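Local coordinates for catalase-3 (PDB 4AJ9), which breaks down hydrogen peroxide to water and oxygen with a heme cofactor, probably shielding the cell from peroxide toxicity, at residues C[618-630]-C[661-674]. Numbering follows the deposited sequence.
Sequences TDGYRWGKPVAAV and VEEGLKVFKFLERF
The guanidinium of Arg673 is sandwiched between Tyr621 on one face and CB of Phe670 on the other. The Tyr621 ring, brought over by a chi1 of 175° that sets CG anti to the backbone N, lies within 10° of parallel to the guanidinium, while CD of Arg673 sits 3.9 Å from the ring centroid in a CH-pi contact. At the guanidinium edge, Arg673 NH1 hydrogen-bonds Lys625 O at 2.7 Å, the donor tilted 31° from the carbonyl plane. Arg673 NH1 also donates to an in-plane lone pair of Tyr621 O at 3.0 Å; Arg673 NH2 hydrogen-bonds Ala647 O and, weakly, Lys625 O. The Phe674 ring turns its edge to Trp623 C and meets Phe459 edge-to-face.

Tyr621 O also accepts from Gly624 N in the Schellman motif that closes helix 612-622. From the same turn, Gly624 O lies in plane at the edge of the Phe670 ring and takes the Phe670 backbone N-H on a lone pair at 2.8 Å. Phe670 CE1 meets CG of Pro626 at 4.0 Å, and that proline ring packs on the backbone of Gly664. Ala628 CB touches Val661 CG2 at 3.7 Å, where helix 654-667 packs on the parallel sheet of the C-terminal domain of this long catalase.

Lys625 and Lys669 run side by side, their NZ atoms 3.9 Å apart. Both donate to one water and form salt bridges with Glu243, whose carboxylate probably balances the paired ammonium groups. A bend, mainly at chi2, turns the Lys669 chain so that NZ reaches Trp623 O, 2.9 Å away.

The helix dipole should favour these cations at Tyr621 O and Trp623 O, and the further bond to the loop carbonyl of Lys625, before strand 627-630, fastens residues 669-674 to the turn.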
loop_
_atom_site.group_PDB
_atom_site.type_symbol
_atom_site.label_atom_id
_atom_site.label_comp_id
_atom_site.label_asym_id
_atom_site.label_seq_id
_atom_site.Cartn_x
_atom_site.Cartn_y
_atom_site.Cartn_z
ATOM N N THR C 618 -29.301 -1.778 -43.375
ATOM C CA THR C 618 -30.118 -2.821 -42.771
ATOM C C THR C 618 -30.161 -2.684 -41.245
ATOM O O THR C 618 -31.242 -2.724 -40.644
ATOM C CB THR C 618 -29.618 -4.235 -43.172
ATOM O OG1 THR C 618 -29.744 -4.404 -44.595
ATOM C CG2 THR C 618 -30.413 -5.318 -42.467
ATOM N N ASP C 619 -28.992 -2.518 -40.624
ATOM C CA ASP C 619 -28.913 -2.356 -39.171
ATOM C C ASP C 619 -29.719 -1.132 -38.761
ATOM O O ASP C 619 -30.545 -1.200 -37.861
ATOM C CB ASP C 619 -27.465 -2.162 -38.697
ATOM C CG ASP C 619 -26.619 -3.441 -38.771
ATOM O OD1 ASP C 619 -27.179 -4.555 -38.756
ATOM O OD2 ASP C 619 -25.371 -3.320 -38.832
ATOM N N GLY C 620 -29.456 -0.009 -39.415
ATOM C CA GLY C 620 -30.120 1.239 -39.095
ATOM C C GLY C 620 -31.622 1.040 -39.121
ATOM O O GLY C 620 -32.335 1.438 -38.194
ATOM N N TYR C 621 -32.105 0.393 -40.175
ATOM C CA TYR C 621 -33.538 0.130 -40.275
ATOM C C TYR C 621 -34.038 -0.799 -39.173
ATOM O O TYR C 621 -35.022 -0.490 -38.505
ATOM C CB TYR C 621 -33.924 -0.428 -41.638
ATOM C CG TYR C 621 -35.386 -0.813 -41.706
ATOM C CD1 TYR C 621 -36.369 0.130 -42.018
ATOM C CD2 TYR C 621 -35.786 -2.112 -41.447
ATOM C CE1 TYR C 621 -37.714 -0.228 -42.072
ATOM C CE2 TYR C 621 -37.117 -2.472 -41.495
ATOM C CZ TYR C 621 -38.075 -1.535 -41.808
ATOM O OH TYR C 621 -39.393 -1.934 -41.847
ATOM N N ARG C 622 -33.370 -1.935 -38.982
ATOM C CA ARG C 622 -33.840 -2.911 -38.004
ATOM C C ARG C 622 -33.781 -2.423 -36.558
ATOM O O ARG C 622 -34.537 -2.885 -35.712
ATOM C CB ARG C 622 -33.062 -4.218 -38.126
ATOM C CG ARG C 622 -33.931 -5.371 -38.566
ATOM C CD ARG C 622 -33.857 -5.599 -40.050
ATOM N NE ARG C 622 -32.795 -6.541 -40.367
ATOM C CZ ARG C 622 -32.928 -7.603 -41.157
ATOM N NH1 ARG C 622 -34.092 -7.888 -41.730
ATOM N NH2 ARG C 622 -31.881 -8.389 -41.364
ATOM N N TRP C 623 -32.858 -1.513 -36.278
ATOM C CA TRP C 623 -32.692 -0.967 -34.941
ATOM C C TRP C 623 -33.593 0.245 -34.702
ATOM O O TRP C 623 -33.465 0.941 -33.688
ATOM C CB TRP C 623 -31.221 -0.610 -34.727
ATOM C CG TRP C 623 -30.339 -1.827 -34.778
ATOM C CD1 TRP C 623 -30.731 -3.126 -34.628
ATOM C CD2 TRP C 623 -28.926 -1.856 -34.991
ATOM N NE1 TRP C 623 -29.643 -3.966 -34.725
ATOM C CE2 TRP C 623 -28.523 -3.209 -34.953
ATOM C CE3 TRP C 623 -27.958 -0.866 -35.209
ATOM C CZ2 TRP C 623 -27.191 -3.600 -35.125
ATOM C CZ3 TRP C 623 -26.633 -1.257 -35.390
ATOM C CH2 TRP C 623 -26.265 -2.613 -35.334
ATOM N N GLY C 624 -34.509 0.487 -35.638
ATOM C CA GLY C 624 -35.535 1.508 -35.484
ATOM C C GLY C 624 -35.139 2.954 -35.756
ATOM O O GLY C 624 -35.876 3.873 -35.396
ATOM N N LYS C 625 -33.990 3.165 -36.389
ATOM C CA LYS C 625 -33.518 4.518 -36.680
ATOM C C LYS C 625 -34.267 5.142 -37.859
ATOM O O LYS C 625 -34.738 4.430 -38.752
ATOM C CB LYS C 625 -32.015 4.518 -37.006
ATOM C CG LYS C 625 -31.128 3.898 -35.955
ATOM C CD LYS C 625 -29.654 3.945 -36.367
ATOM C CE LYS C 625 -28.787 3.138 -35.411
ATOM N NZ LYS C 625 -28.882 3.705 -34.026
ATOM N N PRO C 626 -34.379 6.474 -37.865
ATOM C CA PRO C 626 -34.775 7.161 -39.099
ATOM C C PRO C 626 -33.781 6.798 -40.193
ATOM O O PRO C 626 -32.581 6.977 -39.983
ATOM C CB PRO C 626 -34.608 8.643 -38.757
ATOM C CG PRO C 626 -34.560 8.713 -37.278
ATOM C CD PRO C 626 -34.070 7.405 -36.765
ATOM N N VAL C 627 -34.257 6.269 -41.317
ATOM C CA VAL C 627 -33.392 6.028 -42.465
ATOM C C VAL C 627 -33.948 6.736 -43.695
ATOM O O VAL C 627 -35.148 7.018 -43.779
ATOM C CB VAL C 627 -33.186 4.524 -42.740
ATOM C CG1 VAL C 627 -32.573 3.833 -41.506
ATOM C CG2 VAL C 627 -34.507 3.856 -43.138
ATOM N N ALA C 628 -33.079 7.039 -44.648
ATOM C CA ALA C 628 -33.508 7.836 -45.790
ATOM C C ALA C 628 -32.627 7.659 -47.016
ATOM O O ALA C 628 -31.560 7.058 -46.950
ATOM C CB ALA C 628 -33.583 9.303 -45.406
ATOM N N ALA C 629 -33.086 8.198 -48.137
ATOM C CA ALA C 629 -32.340 8.108 -49.381
ATOM C C ALA C 629 -32.771 9.244 -50.301
ATOM O O ALA C 629 -33.969 9.489 -50.481
ATOM C CB ALA C 629 -32.579 6.757 -50.037
ATOM N N VAL C 630 -31.791 9.952 -50.855
ATOM C CA VAL C 630 -32.070 11.076 -51.745
ATOM C C VAL C 630 -32.151 10.641 -53.204
ATOM O O VAL C 630 -31.298 9.900 -53.693
ATOM C CB VAL C 630 -31.012 12.185 -51.616
ATOM C CG1 VAL C 630 -31.439 13.412 -52.412
ATOM C CG2 VAL C 630 -30.815 12.549 -50.164
ATOM N N VAL C 661 -35.839 13.455 -41.875
ATOM C CA VAL C 661 -34.835 12.915 -40.972
ATOM C C VAL C 661 -34.817 13.723 -39.676
ATOM O O VAL C 661 -34.783 13.163 -38.582
ATOM C CB VAL C 661 -33.444 12.904 -41.629
ATOM C CG1 VAL C 661 -32.353 12.646 -40.582
ATOM C CG2 VAL C 661 -33.400 11.858 -42.749
ATOM N N GLU C 662 -34.860 15.043 -39.789
ATOM C CA GLU C 662 -34.858 15.863 -38.589
ATOM C C GLU C 662 -36.108 15.620 -37.753
ATOM O O GLU C 662 -36.044 15.620 -36.522
ATOM C CB GLU C 662 -34.662 17.342 -38.927
ATOM C CG GLU C 662 -33.281 17.640 -39.499
ATOM C CD GLU C 662 -33.114 19.086 -39.927
ATOM O OE1 GLU C 662 -34.134 19.806 -39.982
ATOM O OE2 GLU C 662 -31.969 19.503 -40.209
ATOM N N GLU C 663 -37.240 15.389 -38.416
ATOM C CA GLU C 663 -38.464 15.032 -37.708
ATOM C C GLU C 663 -38.348 13.665 -37.038
ATOM O O GLU C 663 -38.716 13.495 -35.873
ATOM C CB GLU C 663 -39.674 15.072 -38.655
ATOM C CG GLU C 663 -40.203 16.476 -38.863
ATOM C CD GLU C 663 -41.182 16.573 -40.013
ATOM O OE1 GLU C 663 -41.792 15.542 -40.371
ATOM O OE2 GLU C 663 -41.336 17.684 -40.562
ATOM N N GLY C 664 -37.831 12.694 -37.779
ATOM C CA GLY C 664 -37.691 11.344 -37.270
ATOM C C GLY C 664 -36.743 11.265 -36.085
ATOM O O GLY C 664 -36.936 10.437 -35.193
ATOM N N LEU C 665 -35.723 12.121 -36.074
ATOM C CA LEU C 665 -34.727 12.093 -34.996
ATOM C C LEU C 665 -35.332 12.481 -33.661
ATOM O O LEU C 665 -34.872 12.020 -32.621
ATOM C CB LEU C 665 -33.515 12.976 -35.317
ATOM C CG LEU C 665 -32.462 12.360 -36.241
ATOM C CD1 LEU C 665 -31.520 13.427 -36.760
ATOM C CD2 LEU C 665 -31.680 11.255 -35.542
ATOM N N LYS C 666 -36.368 13.317 -33.687
ATOM C CA LYS C 666 -37.094 13.659 -32.463
ATOM C C LYS C 666 -37.852 12.452 -31.913
ATOM O O LYS C 666 -37.863 12.223 -30.710
ATOM C CB LYS C 666 -38.050 14.840 -32.683
ATOM C CG LYS C 666 -37.357 16.197 -32.795
ATOM C CD LYS C 666 -38.335 17.360 -32.602
ATOM C CE LYS C 666 -37.593 18.669 -32.330
ATOM N NZ LYS C 666 -38.497 19.764 -31.857
ATOM N N VAL C 667 -38.485 11.682 -32.798
ATOM C CA VAL C 667 -39.123 10.426 -32.402
ATOM C C VAL C 667 -38.050 9.433 -31.930
ATOM O O VAL C 667 -38.262 8.648 -31.002
ATOM C CB VAL C 667 -39.893 9.810 -33.578
ATOM C CG1 VAL C 667 -40.523 8.487 -33.178
ATOM C CG2 VAL C 667 -40.955 10.791 -34.093
ATOM N N PHE C 668 -36.913 9.478 -32.617
ATOM C CA PHE C 668 -35.691 8.743 -32.269
ATOM C C PHE C 668 -35.672 7.234 -32.562
ATOM O O PHE C 668 -34.782 6.751 -33.262
ATOM C CB PHE C 668 -35.241 9.022 -30.829
ATOM C CG PHE C 668 -33.880 8.483 -30.544
ATOM C CD1 PHE C 668 -32.758 9.124 -31.047
ATOM C CD2 PHE C 668 -33.719 7.311 -29.830
ATOM C CE1 PHE C 668 -31.493 8.620 -30.819
ATOM C CE2 PHE C 668 -32.458 6.797 -29.605
ATOM C CZ PHE C 668 -31.342 7.450 -30.099
ATOM N N LYS C 669 -36.624 6.491 -32.012
ATOM C CA LYS C 669 -36.805 5.093 -32.384
ATOM C C LYS C 669 -38.210 4.871 -32.920
ATOM O O LYS C 669 -39.198 5.327 -32.330
ATOM C CB LYS C 669 -36.566 4.160 -31.194
ATOM C CG LYS C 669 -35.131 4.141 -30.675
ATOM C CD LYS C 669 -34.178 3.537 -31.685
ATOM C CE LYS C 669 -33.022 2.831 -30.974
ATOM N NZ LYS C 669 -31.891 2.576 -31.901
ATOM N N PHE C 670 -38.293 4.158 -34.036
ATOM C CA PHE C 670 -39.573 3.846 -34.637
ATOM C C PHE C 670 -40.027 2.456 -34.233
ATOM O O PHE C 670 -39.635 1.458 -34.830
ATOM C CB PHE C 670 -39.505 4.045 -36.148
ATOM C CG PHE C 670 -39.504 5.486 -36.537
ATOM C CD1 PHE C 670 -38.340 6.232 -36.470
ATOM C CD2 PHE C 670 -40.684 6.121 -36.894
ATOM C CE1 PHE C 670 -38.342 7.572 -36.793
ATOM C CE2 PHE C 670 -40.695 7.463 -37.221
ATOM C CZ PHE C 670 -39.516 8.192 -37.173
ATOM N N LEU C 671 -40.861 2.416 -33.199
ATOM C CA LEU C 671 -41.204 1.176 -32.512
ATOM C C LEU C 671 -42.156 0.279 -33.298
ATOM O O LEU C 671 -42.434 -0.850 -32.884
ATOM C CB LEU C 671 -41.804 1.485 -31.137
ATOM C CG LEU C 671 -40.911 2.275 -30.179
ATOM C CD1 LEU C 671 -41.621 2.485 -28.834
ATOM C CD2 LEU C 671 -39.576 1.567 -29.991
ATOM N N GLU C 672 -42.654 0.764 -34.429
ATOM C CA GLU C 672 -43.543 -0.064 -35.235
ATOM C C GLU C 672 -42.773 -1.206 -35.875
ATOM O O GLU C 672 -43.370 -2.140 -36.402
ATOM C CB GLU C 672 -44.272 0.755 -36.302
ATOM C CG GLU C 672 -43.487 1.930 -36.830
ATOM C CD GLU C 672 -43.590 3.141 -35.925
ATOM O OE1 GLU C 672 -44.718 3.635 -35.716
ATOM O OE2 GLU C 672 -42.545 3.599 -35.429
ATOM N N ARG C 673 -41.446 -1.133 -35.811
ATOM C CA ARG C 673 -40.585 -2.118 -36.472
ATOM C C ARG C 673 -40.267 -3.317 -35.591
ATOM O O ARG C 673 -39.489 -4.197 -35.977
ATOM C CB ARG C 673 -39.284 -1.462 -36.930
ATOM C CG ARG C 673 -39.503 -0.305 -37.884
ATOM C CD ARG C 673 -38.194 0.241 -38.422
ATOM N NE ARG C 673 -38.413 1.557 -39.006
ATOM C CZ ARG C 673 -37.470 2.474 -39.183
ATOM N NH1 ARG C 673 -36.215 2.223 -38.836
ATOM N NH2 ARG C 673 -37.791 3.646 -39.714
ATOM N N PHE C 674 -40.872 -3.355 -34.408
ATOM C CA PHE C 674 -40.611 -4.425 -33.456
ATOM C C PHE C 674 -41.847 -5.251 -33.145
ATOM O O PHE C 674 -42.848 -4.723 -32.663
ATOM C CB PHE C 674 -40.018 -3.844 -32.175
ATOM C CG PHE C 674 -38.747 -3.099 -32.412
ATOM C CD1 PHE C 674 -38.776 -1.764 -32.770
ATOM C CD2 PHE C 674 -37.522 -3.748 -32.340
ATOM C CE1 PHE C 674 -37.607 -1.072 -33.016
ATOM C CE2 PHE C 674 -36.350 -3.055 -32.591
ATOM C CZ PHE C 674 -36.396 -1.722 -32.926
HETATM O O HOH W 1 -36.822 -4.504 -36.333
HETATM O O HOH W 2 -30.835 4.833 -32.733
#